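Local coordinates for protein orotidine 5'-phosphate decarboxylase (Pyrococcus horikoshii, PDB 2CZF) that probably catalyses the decarboxylation of orotidine 5'-monophosphate to UMP, the last step of de novo UMP biosynthesis, as a homodimer, at residues L58-I63 / V82-F87; M104-S109 / E126-I131. All coordinates share one frame; numbering follows the deposited sequence.

Contact 1: residues L58-I63 / V82-F87; sequences LKLADI and VIVHTF. With XMP (xanthosine-5'-monophosphate), chain D.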
loop_
_atom_site.group_PDB
_atom_site.type_symbol
_atom_site.label_atom_id
_atom_site.label_comp_id
_atom_site.label_asym_id
_atom_site.label_seq_id
_atom_site.Cartn_x
_atom_site.Cartn_y
_atom_site.Cartn_z
ATOM N N LEU A 58 3.299 -5.925 -1.420
ATOM C CA LEU A 58 2.543 -4.927 -0.679
ATOM C C LEU A 58 2.493 -3.572 -1.367
ATOM O O LEU A 58 1.605 -2.764 -1.082
ATOM C CB LEU A 58 3.143 -4.762 0.719
ATOM C CG LEU A 58 3.414 -6.073 1.474
ATOM C CD1 LEU A 58 3.981 -5.772 2.836
ATOM C CD2 LEU A 58 2.119 -6.884 1.586
ATOM N N LYS A 59 3.424 -3.331 -2.284
ATOM C CA LYS A 59 3.509 -2.034 -2.968
ATOM C C LYS A 59 3.485 -0.896 -1.933
ATOM O O LYS A 59 2.682 0.040 -2.023
ATOM C CB LYS A 59 2.372 -1.881 -3.985
ATOM C CG LYS A 59 2.531 -2.847 -5.158
ATOM C CD LYS A 59 1.599 -2.560 -6.318
ATOM C CE LYS A 59 1.755 -3.629 -7.382
ATOM N NZ LYS A 59 1.346 -4.965 -6.862
ATOM N N LEU A 60 4.372 -0.999 -0.938
ATOM C CA LEU A 60 4.462 0.017 0.104
ATOM C C LEU A 60 4.597 1.404 -0.521
ATOM O O LEU A 60 5.383 1.626 -1.452
ATOM C CB LEU A 60 5.635 -0.276 1.056
ATOM C CG LEU A 60 5.477 -1.608 1.819
ATOM C CD1 LEU A 60 6.557 -1.760 2.879
ATOM C CD2 LEU A 60 4.104 -1.658 2.488
ATOM N N ALA A 61 3.813 2.336 0.005
ATOM C CA ALA A 61 3.793 3.694 -0.491
ATOM C C ALA A 61 3.404 4.654 0.628
ATOM O O ALA A 61 2.535 5.517 0.449
ATOM C CB ALA A 61 2.807 3.801 -1.630
ATOM N N ASP A 62 4.031 4.491 1.786
ATOM C CA ASP A 62 3.746 5.372 2.904
ATOM C C ASP A 62 5.016 6.091 3.292
ATOM O O ASP A 62 6.043 5.957 2.626
ATOM C CB ASP A 62 3.216 4.581 4.092
ATOM C CG ASP A 62 2.201 5.379 4.917
ATOM O OD1 ASP A 62 2.505 6.535 5.297
ATOM O OD2 ASP A 62 1.102 4.839 5.187
ATOM N N ILE A 63 4.946 6.864 4.369
ATOM C CA ILE A 63 6.105 7.590 4.850
ATOM C C ILE A 63 7.122 6.594 5.386
ATOM O O ILE A 63 6.777 5.468 5.732
ATOM C CB ILE A 63 5.721 8.579 5.961
ATOM C CG1 ILE A 63 5.257 7.825 7.209
ATOM C CG2 ILE A 63 4.612 9.504 5.449
ATOM C CD1 ILE A 63 4.969 8.742 8.378
ATOM N N VAL A 82 10.109 -7.580 -0.199
ATOM C CA VAL A 82 8.903 -6.774 -0.102
ATOM C C VAL A 82 8.876 -5.869 -1.325
ATOM O O VAL A 82 9.888 -5.234 -1.647
ATOM C CB VAL A 82 8.882 -5.904 1.167
ATOM C CG1 VAL A 82 7.665 -4.941 1.129
ATOM C CG2 VAL A 82 8.788 -6.789 2.391
ATOM N N ILE A 83 7.742 -5.826 -2.025
ATOM C CA ILE A 83 7.627 -4.967 -3.202
ATOM C C ILE A 83 7.212 -3.584 -2.705
ATOM O O ILE A 83 6.294 -3.459 -1.901
ATOM C CB ILE A 83 6.578 -5.508 -4.206
ATOM C CG1 ILE A 83 7.013 -6.887 -4.725
ATOM C CG2 ILE A 83 6.421 -4.521 -5.350
ATOM C CD1 ILE A 83 6.021 -7.547 -5.673
ATOM N N VAL A 84 7.916 -2.557 -3.169
ATOM C CA VAL A 84 7.670 -1.182 -2.755
ATOM C C VAL A 84 7.590 -0.278 -3.976
ATOM O O VAL A 84 8.244 -0.532 -4.985
ATOM C CB VAL A 84 8.826 -0.645 -1.879
ATOM C CG1 VAL A 84 9.037 -1.539 -0.654
ATOM C CG2 VAL A 84 10.123 -0.569 -2.711
ATOM N N HIS A 85 6.795 0.783 -3.880
ATOM C CA HIS A 85 6.668 1.732 -4.982
ATOM C C HIS A 85 7.877 2.646 -4.950
ATOM O O HIS A 85 8.476 2.838 -3.899
ATOM C CB HIS A 85 5.423 2.608 -4.812
ATOM C CG HIS A 85 4.207 2.075 -5.501
ATOM N ND1 HIS A 85 4.093 2.029 -6.875
ATOM C CD2 HIS A 85 3.054 1.564 -5.009
ATOM C CE1 HIS A 85 2.922 1.506 -7.200
ATOM N NE2 HIS A 85 2.274 1.215 -6.086
ATOM N N THR A 86 8.215 3.217 -6.098
ATOM C CA THR A 86 9.330 4.151 -6.202
ATOM C C THR A 86 8.808 5.593 -6.044
ATOM O O THR A 86 9.516 6.487 -5.561
ATOM C CB THR A 86 9.997 4.065 -7.595
ATOM O OG1 THR A 86 10.339 2.704 -7.893
ATOM C CG2 THR A 86 11.258 4.921 -7.635
ATOM N N PHE A 87 7.569 5.793 -6.482
ATOM C CA PHE A 87 6.881 7.099 -6.501
ATOM C C PHE A 87 6.931 7.928 -5.218
ATOM O O PHE A 87 7.059 9.155 -5.263
ATOM C CB PHE A 87 5.409 6.877 -6.898
ATOM C CG PHE A 87 4.844 7.935 -7.812
ATOM C CD1 PHE A 87 4.684 9.252 -7.378
ATOM C CD2 PHE A 87 4.432 7.604 -9.112
ATOM C CE1 PHE A 87 4.115 10.229 -8.227
ATOM C CE2 PHE A 87 3.862 8.577 -9.969
ATOM C CZ PHE A 87 3.707 9.884 -9.520
HETATM P P XMP D . 1.278 12.256 14.719
HETATM O O1P XMP D . 2.549 13.005 14.622
HETATM O O2P XMP D . 0.073 13.190 15.239
HETATM O "O5'" XMP D . 0.878 11.658 13.280
HETATM O O3P XMP D . 1.373 11.019 15.744
HETATM C "C5'" XMP D . -0.426 11.206 12.911
HETATM C "C4'" XMP D . -0.318 10.660 11.485
HETATM O "O4'" XMP D . 0.487 11.554 10.698
HETATM C "C1'" XMP D . 1.352 10.774 9.852
HETATM N N9 XMP D . 2.759 10.990 10.271
HETATM C C4 XMP D . 3.659 11.649 9.550
HETATM N N3 XMP D . 3.592 12.269 8.298
HETATM N N1 XMP D . 5.916 12.905 8.501
HETATM C C2 XMP D . 4.726 12.898 7.761
HETATM O O2 XMP D . 4.682 13.402 6.641
HETATM C C6 XMP D . 5.973 12.283 9.757
HETATM O O6 XMP D . 7.021 12.307 10.400
HETATM C C5 XMP D . 4.850 11.652 10.279
HETATM N N7 XMP D . 4.614 10.993 11.407
HETATM C C8 XMP D . 3.342 10.591 11.400
HETATM C "C2'" XMP D . 0.911 9.318 10.020
HETATM O "O2'" XMP D . -0.189 9.051 9.147
HETATM C "C3'" XMP D . 0.447 9.335 11.476
HETATM O "O3'" XMP D . -0.485 8.271 11.681
#

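Contact 2: residues M104-S109 / E126-I131; sequences MVVEMS and EVANEI. With XMP (xanthosine-5'-monophosphate), chain C.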
loop_
_atom_site.group_PDB
_atom_site.type_symbol
_atom_site.label_atom_id
_atom_site.label_comp_id
_atom_site.label_asym_id
_atom_site.label_seq_id
_atom_site.Cartn_x
_atom_site.Cartn_y
_atom_site.Cartn_z
ATOM N N MET A 104 11.413 -3.095 -6.514
ATOM C CA MET A 104 10.782 -1.808 -6.770
ATOM C C MET A 104 9.853 -1.782 -7.966
ATOM O O MET A 104 10.106 -2.433 -8.978
ATOM C CB MET A 104 11.860 -0.727 -6.945
ATOM C CG MET A 104 12.739 -0.508 -5.699
ATOM S SD MET A 104 14.192 0.489 -6.086
ATOM C CE MET A 104 13.502 2.085 -6.398
ATOM N N VAL A 105 8.772 -1.023 -7.832
ATOM C CA VAL A 105 7.800 -0.865 -8.917
ATOM C C VAL A 105 8.212 0.330 -9.789
ATOM O O VAL A 105 8.207 1.459 -9.321
ATOM C CB VAL A 105 6.398 -0.590 -8.353
ATOM C CG1 VAL A 105 5.444 -0.218 -9.481
ATOM C CG2 VAL A 105 5.910 -1.811 -7.596
ATOM N N VAL A 106 8.567 0.075 -11.050
ATOM C CA VAL A 106 8.970 1.150 -11.952
ATOM C C VAL A 106 7.990 1.363 -13.117
ATOM O O VAL A 106 8.072 2.366 -13.818
ATOM C CB VAL A 106 10.389 0.892 -12.524
ATOM C CG1 VAL A 106 11.385 0.722 -11.383
ATOM C CG2 VAL A 106 10.389 -0.329 -13.422
ATOM N N GLU A 107 7.064 0.428 -13.300
ATOM C CA GLU A 107 6.066 0.490 -14.375
ATOM C C GLU A 107 4.881 -0.425 -14.052
ATOM O O GLU A 107 5.056 -1.450 -13.402
ATOM C CB GLU A 107 6.697 0.048 -15.699
ATOM C CG GLU A 107 5.712 -0.032 -16.862
ATOM C CD GLU A 107 6.405 -0.302 -18.187
ATOM O OE1 GLU A 107 7.386 0.403 -18.490
ATOM O OE2 GLU A 107 5.969 -1.211 -18.924
ATOM N N MET A 108 3.679 -0.065 -14.508
ATOM C CA MET A 108 2.498 -0.881 -14.227
ATOM C C MET A 108 1.681 -1.172 -15.496
ATOM O O MET A 108 1.828 -0.484 -16.502
ATOM C CB MET A 108 1.653 -0.202 -13.141
ATOM C CG MET A 108 2.402 -0.089 -11.808
ATOM S SD MET A 108 1.346 0.445 -10.450
ATOM C CE MET A 108 0.421 -1.081 -10.125
ATOM N N SER A 109 0.819 -2.183 -15.455
ATOM C CA SER A 109 0.101 -2.541 -16.672
ATOM C C SER A 109 -1.380 -2.211 -16.807
ATOM O O SER A 109 -1.977 -2.536 -17.832
ATOM C CB SER A 109 0.310 -4.035 -16.964
ATOM O OG SER A 109 -0.572 -4.836 -16.199
ATOM N N GLU A 126 16.143 4.779 -13.157
ATOM C CA GLU A 126 17.372 5.408 -12.692
ATOM C C GLU A 126 17.445 5.432 -11.173
ATOM O O GLU A 126 18.530 5.307 -10.600
ATOM C CB GLU A 126 17.508 6.817 -13.273
ATOM C CG GLU A 126 17.666 6.800 -14.787
ATOM C CD GLU A 126 18.760 5.842 -15.255
ATOM O OE1 GLU A 126 18.593 5.229 -16.342
ATOM O OE2 GLU A 126 19.786 5.705 -14.542
ATOM N N VAL A 127 16.305 5.600 -10.508
ATOM C CA VAL A 127 16.314 5.557 -9.055
ATOM C C VAL A 127 16.702 4.128 -8.680
ATOM O O VAL A 127 17.530 3.912 -7.801
ATOM C CB VAL A 127 14.922 5.867 -8.441
ATOM C CG1 VAL A 127 14.951 5.625 -6.932
ATOM C CG2 VAL A 127 14.522 7.311 -8.737
ATOM N N ALA A 128 16.113 3.149 -9.366
ATOM C CA ALA A 128 16.404 1.747 -9.072
ATOM C C ALA A 128 17.895 1.476 -9.277
ATOM O O ALA A 128 18.520 0.753 -8.504
ATOM C CB ALA A 128 15.567 0.816 -9.977
ATOM N N ASN A 129 18.458 2.063 -10.326
ATOM C CA ASN A 129 19.867 1.866 -10.593
ATOM C C ASN A 129 20.753 2.383 -9.459
ATOM O O ASN A 129 21.767 1.767 -9.127
ATOM C CB ASN A 129 20.232 2.512 -11.926
ATOM C CG ASN A 129 19.727 1.706 -13.096
ATOM O OD1 ASN A 129 19.443 0.514 -12.945
ATOM N ND2 ASN A 129 19.618 2.332 -14.268
ATOM N N GLU A 130 20.365 3.496 -8.849
ATOM C CA GLU A 130 21.147 4.051 -7.743
ATOM C C GLU A 130 20.988 3.272 -6.436
ATOM O O GLU A 130 21.963 3.072 -5.702
ATOM C CB GLU A 130 20.770 5.513 -7.502
ATOM C CG GLU A 130 21.459 6.489 -8.432
ATOM C CD GLU A 130 21.088 7.929 -8.125
ATOM O OE1 GLU A 130 19.912 8.295 -8.340
ATOM O OE2 GLU A 130 21.964 8.696 -7.662
ATOM N N ILE A 131 19.762 2.831 -6.158
ATOM C CA ILE A 131 19.452 2.091 -4.943
ATOM C C ILE A 131 19.870 0.625 -5.011
ATOM O O ILE A 131 20.195 0.012 -3.998
ATOM C CB ILE A 131 17.946 2.187 -4.628
ATOM C CG1 ILE A 131 17.634 3.590 -4.116
ATOM C CG2 ILE A 131 17.526 1.106 -3.646
ATOM C CD1 ILE A 131 16.165 3.792 -3.713
HETATM P P XMP C . -2.308 -13.601 -13.566
HETATM O O1P XMP C . -3.014 -12.989 -14.716
HETATM O O2P XMP C . -1.368 -14.830 -14.010
HETATM O "O5'" XMP C . -1.350 -12.570 -12.787
HETATM O O3P XMP C . -3.326 -14.188 -12.464
HETATM C "C5'" XMP C . -0.210 -13.069 -12.083
HETATM C "C4'" XMP C . 0.333 -12.027 -11.102
HETATM O "O4'" XMP C . 0.489 -10.783 -11.807
HETATM C "C1'" XMP C . -0.101 -9.775 -10.973
HETATM N N9 XMP C . -0.383 -8.549 -11.757
HETATM C C4 XMP C . 0.305 -7.417 -11.675
HETATM N N3 XMP C . 1.411 -7.036 -10.899
HETATM N N1 XMP C . 1.360 -4.849 -11.924
HETATM C C2 XMP C . 1.943 -5.749 -11.024
HETATM O O2 XMP C . 2.924 -5.413 -10.358
HETATM C C6 XMP C . 0.255 -5.240 -12.694
HETATM O O6 XMP C . -0.264 -4.433 -13.471
HETATM C C5 XMP C . -0.265 -6.519 -12.571
HETATM N N7 XMP C . -1.279 -7.152 -13.160
HETATM C C8 XMP C . -1.346 -8.385 -12.663
HETATM C "C2'" XMP C . -1.358 -10.475 -10.461
HETATM O "O2'" XMP C . -1.872 -9.772 -9.327
HETATM C "C3'" XMP C . -0.692 -11.767 -9.992
HETATM O "O3'" XMP C . -0.013 -11.541 -8.754
#

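Contact 1: residues L58-I63 / V82-F87
K59 and H85 meet at the C-terminal ends of two neighbouring parallel strands of the (beta/alpha)8 barrel, joined by the crossover through helix 64-76. The lysine, the proton donor of the active site, passes obliquely beside the CD2-NE2 side of the imidazole: its CB lies 3.7 Å from H85 CD2, CG is 4.2 Å from I83 CG2, and CD stays 3.8 Å from H85 NE2. A bend at the last torsion (chi4 64°) then swings NZ to its charged partners, D57 and D62 of the second subunit, with which it forms salt bridges. The long aliphatic shaft thus packs on its neighbours while the amine reaches the active site. Histidine suits its place because the ring can pack on the lysine chain while NE2 hydrogen-bonds to A61 O of the second subunit. On the helix-facing side, the branched side chains of leucine and valine pack together, with L60 CD1 3.8 Å from V82 CG1 and the two side chains nearly perpendicular. The backbones are joined by L60 N, which bonds to I83 O at 3.3 Å, and by a straighter bond, 168° at the hydrogen, from H85 N to L60 O at 2.9 Å.

Contact 2: residues M104-S109 / E126-I131
Strand 101-105 of the (beta/alpha)8 barrel packs against helix 121-131, the helix that follows it in a beta-alpha-beta unit, chiefly through M104. This residue is directed outward from the sheet, and its flexible, unbranched thioether can follow the uneven surface of a helix. With CG anti to the carbonyl carbon (chi1 -62°) and chi2 nearly extended, M104 SD is carried to A128 CA, 3.9 Å away; the bend at chi3 (70°) then turns CE toward V127 and I131. The methyl touches both of these helix side chains, with M104 CE 3.9 Å from V127 CG1 and 4.1 Å from I131 CD1. Small A128 suits the site because its single methyl lets the sulfur come close to the helix. If an alanine replaced M104, the loss of SD and CE would probably open a gap between strand and helix, with V127, A128 and I131 deprived of their main partner across it. V106 adds a looser touch, its CG1 4.4 Å from A128 CB, and its side chain also meets F124 of the same helix. Beyond V106 the segment turns into the active site. There S109, a substrate-binding residue, grips the base of the XMP in this subunit's own site with two donors to one oxygen: its backbone N reaches O6 at 3.2 Å, and S109 OG reaches the same XMP O6 at 2.8 Å.

Contacts 1 and 2 follow one another round the barrel, their centres about 11 Å apart, and meet where strands 81-85 and 101-105 lie side by side. V84 O and V105 N, 2.9 Å apart, probably share a hydrogen bond, as do T86 OG1 and V105 O at the same separation. T86 OG1 also packs on M104 CE at 3.6 Å, so the methionine of contact 2 also touches the loop of contact 1. Both contacts serve nucleotide sites: K59 and S109 reach the XMP of their own subunit, whereas I63 CD1 packs 3.4 Å from C4 of the XMP held by the second subunit, where M108 of that subunit also touches I63.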